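Local coordinates for protein Cfl (Pectobacterium brasiliense, PDB 7A9J) that is a coronafacic acid ligase of the ATP-dependent AMP-binding enzyme family, whose members activate carboxylic acids as acyl adenylates before joining them to an acceptor, at residues Ile60-Gly63 against Leu64-Asn68; Ile124-Lys127 against Lys128-Tyr131; Asn159-Asn162 against Trp163-Ile167; Asn177-Thr180 against Asp181-Ala184. The protein carries 1 engineered substitution. One frame throughout, in Å; residues are numbered along the deposited sequence.

Interaction 1 of 4, residues Ile60-Gly63 against Leu64-Asn68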
# COMPACT_ATOMS: atom_id res chain seq x y z
N ILE A 60 13.10 25.29 -2.33
CA ILE A 60 11.91 25.02 -3.13
C ILE A 60 10.77 25.91 -2.65
O ILE A 60 10.11 26.59 -3.46
CB ILE A 60 11.50 23.53 -3.10
CG1 ILE A 60 12.57 22.62 -3.72
CG2 ILE A 60 10.17 23.37 -3.90
CD1 ILE A 60 12.45 21.12 -3.20
N ALA A 61 10.58 26.00 -1.34
CA ALA A 61 9.57 26.90 -0.78
C ALA A 61 9.76 28.33 -1.27
O ALA A 61 8.79 29.01 -1.62
CB ALA A 61 9.58 26.86 0.74
N THR A 62 11.01 28.83 -1.29
CA THR A 62 11.21 30.18 -1.76
C THR A 62 10.89 30.30 -3.24
O THR A 62 10.29 31.30 -3.66
CB THR A 62 12.64 30.63 -1.45
OG1 THR A 62 12.79 30.70 -0.02
CG2 THR A 62 12.93 32.01 -2.04
N GLY A 63 11.27 29.30 -4.04
CA GLY A 63 10.98 29.35 -5.47
C GLY A 63 9.48 29.35 -5.76
O GLY A 63 9.00 30.14 -6.60
N LEU A 64 8.74 28.52 -5.03
CA LEU A 64 7.28 28.48 -5.16
C LEU A 64 6.69 29.84 -4.83
O LEU A 64 5.90 30.40 -5.60
CB LEU A 64 6.69 27.42 -4.21
CG LEU A 64 6.97 25.97 -4.55
CD1 LEU A 64 6.49 25.09 -3.38
CD2 LEU A 64 6.16 25.70 -5.82
N LYS A 65 7.09 30.41 -3.70
CA LYS A 65 6.51 31.69 -3.33
C LYS A 65 6.96 32.78 -4.29
O LYS A 65 6.16 33.68 -4.62
CB LYS A 65 6.84 32.03 -1.87
CG LYS A 65 6.06 31.09 -0.91
CD LYS A 65 5.76 31.66 0.49
CE LYS A 65 6.85 31.33 1.49
NZ LYS A 65 6.76 32.23 2.70
N SER A 66 8.21 32.71 -4.76
CA SER A 66 8.66 33.73 -5.72
C SER A 66 7.90 33.65 -7.03
O SER A 66 7.78 34.67 -7.74
CB SER A 66 10.14 33.58 -5.97
OG SER A 66 10.81 34.09 -4.84
N ALA A 67 7.40 32.47 -7.38
CA ALA A 67 6.57 32.24 -8.55
C ALA A 67 5.10 32.44 -8.25
O ALA A 67 4.27 31.99 -9.04
CB ALA A 67 6.80 30.83 -9.09
N ASN A 68 4.77 33.08 -7.13
CA ASN A 68 3.41 33.51 -6.81
C ASN A 68 2.51 32.34 -6.39
O ASN A 68 1.28 32.46 -6.43
CB ASN A 68 2.78 34.28 -7.98
CG ASN A 68 1.60 35.10 -7.55
OD1 ASN A 68 1.53 35.52 -6.39
ND2 ASN A 68 0.65 35.31 -8.46
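Ile60 and Leu64 lie side by side on the last turns of helix 50-66, one turn apart and pointing the same way. They touch through methyl groups, Ile60 CG2 standing 4.1 Å from Leu64 CD1. In Ile60 a chi1 of -63° sets CG1 beside the backbone N, which puts CG2 anti to that N, on the side of Leu64. The pair belongs to the inner face of the helix: Ile60 also packs on Ala87 and Ala91 of helix 83-95, while Leu64 rests on Trp147 of strand 145-148.

The backbone i to i+4 bonds continue, with Leu64 N 2.8 Å from Ile60 O, Lys65 N 3.0 Å from Ala61 O and, last, Ala67 N 2.9 Å from Gly63 O. At Thr62 the ladder gains an extra rung, because Ser66 gives its carbonyl oxygen two bonds. Ser66 N approaches to 2.7 Å of Thr62 O, and Ser66 OG, turned back over the preceding turn, reaches the same Thr62 O at 3.1 Å. The two donors come from opposite faces of the carbonyl, the hydroxyl 39° out of its plane. Lys65 leads away to a salt bridge with Asp176 and a hydrogen bond with Ser174.

The helix then stops in a Schellman motif: Asn68, with positive phi, is its C-prime residue, Ile69 N bonds to Leu64 O and Asn68 N to Lys65 O. Apolar packing on the inner side thus goes with a serine that doubles the grip on Thr62 O at the exposed end, just before the chain leaves the helix.

Interaction 2 of 4, residues Ile124-Lys127 against Lys128-Tyr131. With PO4 (phosphate ion), chain C.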
# COMPACT_ATOMS: atom_id res chain seq x y z
N ILE A 124 4.54 20.01 -10.90
CA ILE A 124 5.95 19.66 -10.76
C ILE A 124 6.12 18.20 -11.16
O ILE A 124 5.46 17.32 -10.60
CB ILE A 124 6.46 19.89 -9.33
CG1 ILE A 124 6.38 21.37 -8.96
CG2 ILE A 124 7.95 19.48 -9.17
CD1 ILE A 124 6.65 21.63 -7.45
N GLY A 125 6.98 17.94 -12.13
CA GLY A 125 7.17 16.59 -12.62
C GLY A 125 8.62 16.35 -12.98
O GLY A 125 9.46 17.27 -12.95
N ASP A 126 8.93 15.10 -13.30
CA ASP A 126 10.26 14.77 -13.79
C ASP A 126 10.22 14.51 -15.27
O ASP A 126 9.17 14.58 -15.94
CB ASP A 126 10.90 13.59 -13.01
CG ASP A 126 10.17 12.28 -13.14
OD1 ASP A 126 9.26 12.15 -13.99
OD2 ASP A 126 10.50 11.35 -12.33
N LYS A 127 11.43 14.36 -15.83
CA LYS A 127 11.54 14.33 -17.28
C LYS A 127 10.67 13.23 -17.88
O LYS A 127 9.90 13.46 -18.82
CB LYS A 127 13.01 14.14 -17.67
CG LYS A 127 13.22 14.26 -19.15
CD LYS A 127 14.69 14.08 -19.58
CE LYS A 127 14.82 14.06 -21.09
NZ LYS A 127 16.23 13.94 -21.56
N LYS A 128 10.81 12.00 -17.36
CA LYS A 128 10.12 10.86 -17.96
C LYS A 128 8.60 11.08 -17.95
O LYS A 128 7.94 10.86 -18.97
CB LYS A 128 10.50 9.60 -17.16
CG LYS A 128 9.84 8.29 -17.65
CD LYS A 128 10.61 7.10 -17.03
CE LYS A 128 10.01 5.73 -17.43
NZ LYS A 128 10.53 4.64 -16.53
N ARG A 129 8.05 11.52 -16.81
CA ARG A 129 6.59 11.67 -16.66
C ARG A 129 6.07 12.83 -17.51
O ARG A 129 5.07 12.70 -18.23
CB ARG A 129 6.23 11.88 -15.18
CG ARG A 129 5.79 10.55 -14.48
CD ARG A 129 6.76 9.36 -14.79
NE ARG A 129 8.08 9.54 -14.14
CZ ARG A 129 8.92 8.54 -13.90
NH1 ARG A 129 8.54 7.28 -14.25
NH2 ARG A 129 10.13 8.78 -13.37
N PHE A 130 6.77 13.96 -17.48
CA PHE A 130 6.36 15.10 -18.29
C PHE A 130 6.33 14.78 -19.77
O PHE A 130 5.40 15.17 -20.47
CB PHE A 130 7.30 16.31 -18.01
CG PHE A 130 6.95 17.52 -18.82
CD1 PHE A 130 5.82 18.28 -18.48
CD2 PHE A 130 7.76 17.94 -19.85
CE1 PHE A 130 5.50 19.42 -19.26
CE2 PHE A 130 7.42 19.05 -20.67
CZ PHE A 130 6.30 19.80 -20.33
N TYR A 131 7.39 14.17 -20.32
CA TYR A 131 7.44 14.09 -21.76
C TYR A 131 6.46 13.03 -22.28
O TYR A 131 6.08 13.10 -23.44
CB TYR A 131 8.86 13.82 -22.25
CG TYR A 131 9.59 15.14 -22.31
CD1 TYR A 131 9.33 16.03 -23.35
CD2 TYR A 131 10.47 15.52 -21.29
CE1 TYR A 131 10.02 17.30 -23.41
CE2 TYR A 131 11.13 16.78 -21.35
CZ TYR A 131 10.86 17.63 -22.37
OH TYR A 131 11.52 18.87 -22.46
P PO4 C . 11.95 5.53 -12.84
O1 PO4 C . 10.60 5.20 -13.52
O2 PO4 C . 13.12 5.16 -13.72
O3 PO4 C . 12.02 4.75 -11.57
O4 PO4 C . 12.07 6.98 -12.52
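A helix N-cap, reinforced by a salt bridge, opens helix 127-132 following strand 122-125 of the five-stranded parallel sheet. Asp126 is the cap residue. Its CG is placed between the backbone N and the carbonyl carbon (chi1 63°), which turns the carboxylate forward over the first turn, where Asp126 OD1 accepts from Arg129 N at 3.1 Å, nearly along the C-O axis.

The same carboxylate is gripped by the side chain of Arg129, which approaches side-on with two nitrogens. Arg129 NE meets the syn lone pair of Asp126 OD1 at 2.9 Å, and Arg129 NH2 reaches Asp126 OD2 at 2.8 Å. The two flat groups are not coplanar, their planes being 34° apart. Bends at chi2 and chi3 fold the arginine chain round to this position. Asp126 OD2 has a further partner in Gly80 N, so the cap also ties the helix start to the loop after strand 74-78.

Further along the turn, Phe130 N bonds to Asp126 O and Tyr131 N to Lys127 O, while the ring of Tyr131 brings CD2 to 3.7 Å from Lys127 CG. The phenol end is held by Asp155 and by Lys152 N. Phe130 points to the interior, against Ile146 and Val148.

The outer edge of the guanidinium faces a phosphate ion, probably from the crystallisation liquor and also bonded by Glu261 N. Arg129 NH2 joins the carboxylate to this anion, donating also to PO4 O4 at 2.8 Å. Arg129 NH1 donates to PO4 O1 at 3.0 Å, and Lys128 NZ shares PO4 O1 at 3.1 Å.

Interaction 3 of 4, residues Asn159-Asn162 against Trp163-Ile167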
# COMPACT_ATOMS: atom_id res chain seq x y z
N ASN A 159 4.65 28.86 -19.83
CA ASN A 159 4.65 28.60 -18.40
C ASN A 159 5.46 27.37 -18.01
O ASN A 159 5.39 26.94 -16.87
CB ASN A 159 3.23 28.47 -17.88
CG ASN A 159 2.47 29.74 -18.00
OD1 ASN A 159 3.05 30.82 -17.85
ND2 ASN A 159 1.18 29.64 -18.30
N THR A 160 6.26 26.84 -18.92
CA THR A 160 7.05 25.64 -18.62
C THR A 160 8.48 26.04 -18.29
O THR A 160 9.11 26.75 -19.08
CB THR A 160 7.00 24.70 -19.81
OG1 THR A 160 5.62 24.41 -20.03
CG2 THR A 160 7.72 23.40 -19.51
N HIS A 161 8.95 25.58 -17.12
CA HIS A 161 10.21 26.00 -16.52
C HIS A 161 11.04 24.77 -16.17
O HIS A 161 10.51 23.69 -15.91
CB HIS A 161 9.97 26.84 -15.26
CG HIS A 161 9.25 28.12 -15.54
ND1 HIS A 161 9.90 29.29 -15.88
CD2 HIS A 161 7.92 28.39 -15.58
CE1 HIS A 161 9.00 30.24 -16.10
NE2 HIS A 161 7.79 29.72 -15.90
N ASN A 162 12.35 24.96 -16.15
CA ASN A 162 13.21 23.91 -15.63
C ASN A 162 13.15 23.90 -14.10
O ASN A 162 13.09 24.97 -13.47
CB ASN A 162 14.65 24.16 -16.10
CG ASN A 162 15.58 23.00 -15.82
OD1 ASN A 162 15.87 22.68 -14.66
ND2 ASN A 162 16.07 22.36 -16.90
N TRP A 163 13.23 22.70 -13.52
CA TRP A 163 13.25 22.54 -12.07
C TRP A 163 14.32 23.42 -11.40
O TRP A 163 14.11 23.93 -10.30
CB TRP A 163 13.54 21.08 -11.72
CG TRP A 163 13.94 20.84 -10.31
CD1 TRP A 163 15.22 20.69 -9.81
CD2 TRP A 163 13.06 20.73 -9.20
NE1 TRP A 163 15.17 20.48 -8.47
CE2 TRP A 163 13.86 20.54 -8.05
CE3 TRP A 163 11.67 20.79 -9.06
CZ2 TRP A 163 13.32 20.38 -6.79
CZ3 TRP A 163 11.11 20.58 -7.79
CH2 TRP A 163 11.95 20.42 -6.67
N GLU A 164 15.48 23.52 -12.03
CA GLU A 164 16.56 24.33 -11.43
C GLU A 164 16.10 25.74 -11.11
O GLU A 164 16.66 26.39 -10.20
CB GLU A 164 17.76 24.34 -12.34
CG GLU A 164 18.22 22.96 -12.60
CD GLU A 164 19.47 22.56 -11.87
OE1 GLU A 164 20.40 22.09 -12.56
OE2 GLU A 164 19.51 22.69 -10.62
N GLU A 165 15.11 26.25 -11.84
CA GLU A 165 14.65 27.60 -11.58
C GLU A 165 14.01 27.72 -10.21
O GLU A 165 14.13 28.77 -9.56
CB GLU A 165 13.67 28.05 -12.66
CG GLU A 165 14.27 28.17 -14.04
CD GLU A 165 13.21 28.50 -15.09
OE1 GLU A 165 12.45 29.49 -14.89
OE2 GLU A 165 13.12 27.76 -16.11
N ILE A 166 13.35 26.66 -9.74
CA ILE A 166 12.64 26.74 -8.47
C ILE A 166 13.59 26.72 -7.29
O ILE A 166 13.16 27.03 -6.17
CB ILE A 166 11.59 25.60 -8.36
CG1 ILE A 166 10.38 26.02 -7.54
CG2 ILE A 166 12.18 24.33 -7.70
CD1 ILE A 166 9.30 24.93 -7.55
N ILE A 167 14.83 26.26 -7.47
CA ILE A 167 15.80 26.29 -6.37
C ILE A 167 16.95 27.27 -6.59
O ILE A 167 17.97 27.17 -5.92
CB ILE A 167 16.36 24.88 -6.09
CG1 ILE A 167 16.94 24.30 -7.40
CG2 ILE A 167 15.25 23.99 -5.45
CD1 ILE A 167 17.63 22.97 -7.21
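This is a capping box at a strand-to-helix junction: strand 160-162, an outermost strand of the five-stranded parallel sheet, passes straight into the short, weakly bonded helix 163-166. Asn162 and Glu165 exchange bonds in both directions. Asn162 N donates to Glu165 OE2 at 2.9 Å, meeting it from above the carboxylate plane, and Glu165 N lies 2.9 Å from its acceptor, Asn162 O. The side-chain cap is given to the residue between: Asn162 OD1 accepts from Glu164 N at 2.8 Å, in the carbonyl plane and on a lone pair.

The other oxygen of the glutamate reaches His161, one residue further back. An extended chain beyond CG carries the carboxylate of Glu165 there past the helix start; the two side chains cross at about a right angle, with their planes 73° apart. One carboxylate thus holds both a backbone N-H and a side-chain N-H, and its charge would probably favour the protonated form of the imidazole.

On the buried side, Ile166 CG2 lies 3.7 Å above the indole plane of Trp163, offset toward the rim. The indole also packs on Glu84 and Thr88 of helix 83-95, which fastens the junction to the layer of helices. The histidine bond is less regular than its length suggests: His161 ND1 lies 2.7 Å from Glu165 OE1, but the oxygen is 24° out of the ring plane and the N-H...O angle is 142°.

Interaction 4 of 4, residues Asn177-Thr180 against Asp181-Ala184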
# COMPACT_ATOMS: atom_id res chain seq x y z
N ASN A 177 2.31 30.93 7.93
CA ASN A 177 1.35 30.68 9.00
C ASN A 177 0.47 29.51 8.58
O ASN A 177 -0.46 29.67 7.78
CB ASN A 177 0.54 31.92 9.30
CG ASN A 177 1.41 33.03 9.79
OD1 ASN A 177 2.19 32.84 10.73
ND2 ASN A 177 1.37 34.17 9.11
N ILE A 178 0.79 28.33 9.11
CA ILE A 178 0.14 27.06 8.75
C ILE A 178 -0.67 26.62 9.96
O ILE A 178 -0.14 26.60 11.08
CB ILE A 178 1.15 25.96 8.38
CG1 ILE A 178 2.12 26.38 7.27
CG2 ILE A 178 0.44 24.66 8.00
CD1 ILE A 178 1.49 26.93 6.06
N TYR A 179 -1.95 26.27 9.76
CA TYR A 179 -2.85 25.88 10.85
C TYR A 179 -3.33 24.46 10.60
O TYR A 179 -3.40 24.02 9.46
CB TYR A 179 -4.06 26.82 10.95
CG TYR A 179 -3.63 28.23 11.22
CD1 TYR A 179 -3.32 28.63 12.49
CD2 TYR A 179 -3.45 29.14 10.17
CE1 TYR A 179 -2.88 29.93 12.75
CE2 TYR A 179 -3.01 30.42 10.42
CZ TYR A 179 -2.73 30.80 11.71
OH TYR A 179 -2.30 32.08 11.98
N THR A 180 -3.55 23.70 11.67
CA THR A 180 -3.75 22.27 11.44
C THR A 180 -5.06 21.95 10.74
O THR A 180 -5.14 20.92 10.07
CB THR A 180 -3.64 21.48 12.74
OG1 THR A 180 -4.63 21.96 13.65
CG2 THR A 180 -2.28 21.70 13.36
N ASP A 181 -6.06 22.84 10.80
CA ASP A 181 -7.29 22.54 10.07
C ASP A 181 -7.21 22.83 8.57
O ASP A 181 -8.14 22.48 7.82
CB ASP A 181 -8.46 23.32 10.70
CG ASP A 181 -8.20 24.81 10.76
OD1 ASP A 181 -9.04 25.56 10.27
OD2 ASP A 181 -7.15 25.22 11.32
N GLU A 182 -6.14 23.47 8.08
CA GLU A 182 -6.08 23.80 6.66
C GLU A 182 -5.81 22.59 5.79
O GLU A 182 -5.19 21.60 6.22
CB GLU A 182 -5.02 24.89 6.41
CG GLU A 182 -5.45 26.15 7.04
CD GLU A 182 -4.38 27.25 7.00
OE1 GLU A 182 -3.18 26.93 7.22
OE2 GLU A 182 -4.75 28.40 6.73
N ILE A 183 -6.25 22.67 4.52
CA ILE A 183 -5.99 21.58 3.59
C ILE A 183 -4.51 21.43 3.36
O ILE A 183 -3.77 22.41 3.18
CB ILE A 183 -6.69 21.79 2.24
CG1 ILE A 183 -8.16 21.94 2.45
CG2 ILE A 183 -6.36 20.61 1.28
CD1 ILE A 183 -8.87 22.55 1.28
N ALA A 184 -4.06 20.18 3.39
CA ALA A 184 -2.69 19.83 3.06
C ALA A 184 -2.53 19.13 1.72
O ALA A 184 -1.55 19.39 1.02
CB ALA A 184 -2.11 18.95 4.15
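With CG opposite its carbonyl carbon (chi1 -67°) and the chain extended beyond it, Glu182 reaches back across the turn to the backbone of Tyr179. Glu182 OE1 arrives 2.9 Å from Tyr179 N, and the N-H points well at it, at 159°. The approach is from above the carboxylate, well out of its plane. A second bond runs between the same two residues in the other direction, Glu182 N donating to Tyr179 O at 3.1 Å, again from above the carbonyl plane. Together they clamp both polar backbone atoms of Tyr179 to one residue.

The phenol ring lies alongside the glutamate chain, pointing the same way. The carboxylate stands at the ring edge, its plane turned 73° from the ring, with Glu182 OE1 3.7 Å from Tyr179 CD2. From the turn itself, Asp181 OD2 comes within 3.5 Å of Tyr179 CB.

Glu182 OE2 is taken by Lys71 in a salt bridge, and that same lysine bonds to Asn177 O. The ammonium group therefore joins the carboxylate to the chain leading into the turn, probably offsetting its charge at this largely exposed site. Thr180 packs on Lys204 and Ile207 of helix 203-214. The geometry is that of a type I beta turn from Tyr179 to Glu182, a surface reversal that delivers the chain into strand 183-188 of the four-stranded antiparallel sheet.

In the fold
All four contacts are local and follow one another in series along the N-terminal half of the chain, without nesting or crossing. Interaction 1 finishes helix 50-66, interaction 2 starts helix 127-132 after a strand, interaction 3 turns strand 160-162 into a short helix, and interaction 4 closes a turn ahead of strand 183-188. Interactions 2 and 3 both reach the five-stranded parallel sheet, and Ile124 CG2 packs 3.6 Å from Trp163 CZ3. Interaction 3 also meets interaction 1, where Ile60 CG1 lies 3.5 Å from Ile167 CG2, so the helix 163-166 region bridges sheet and helix 50-66. Interaction 4 touches none of the others.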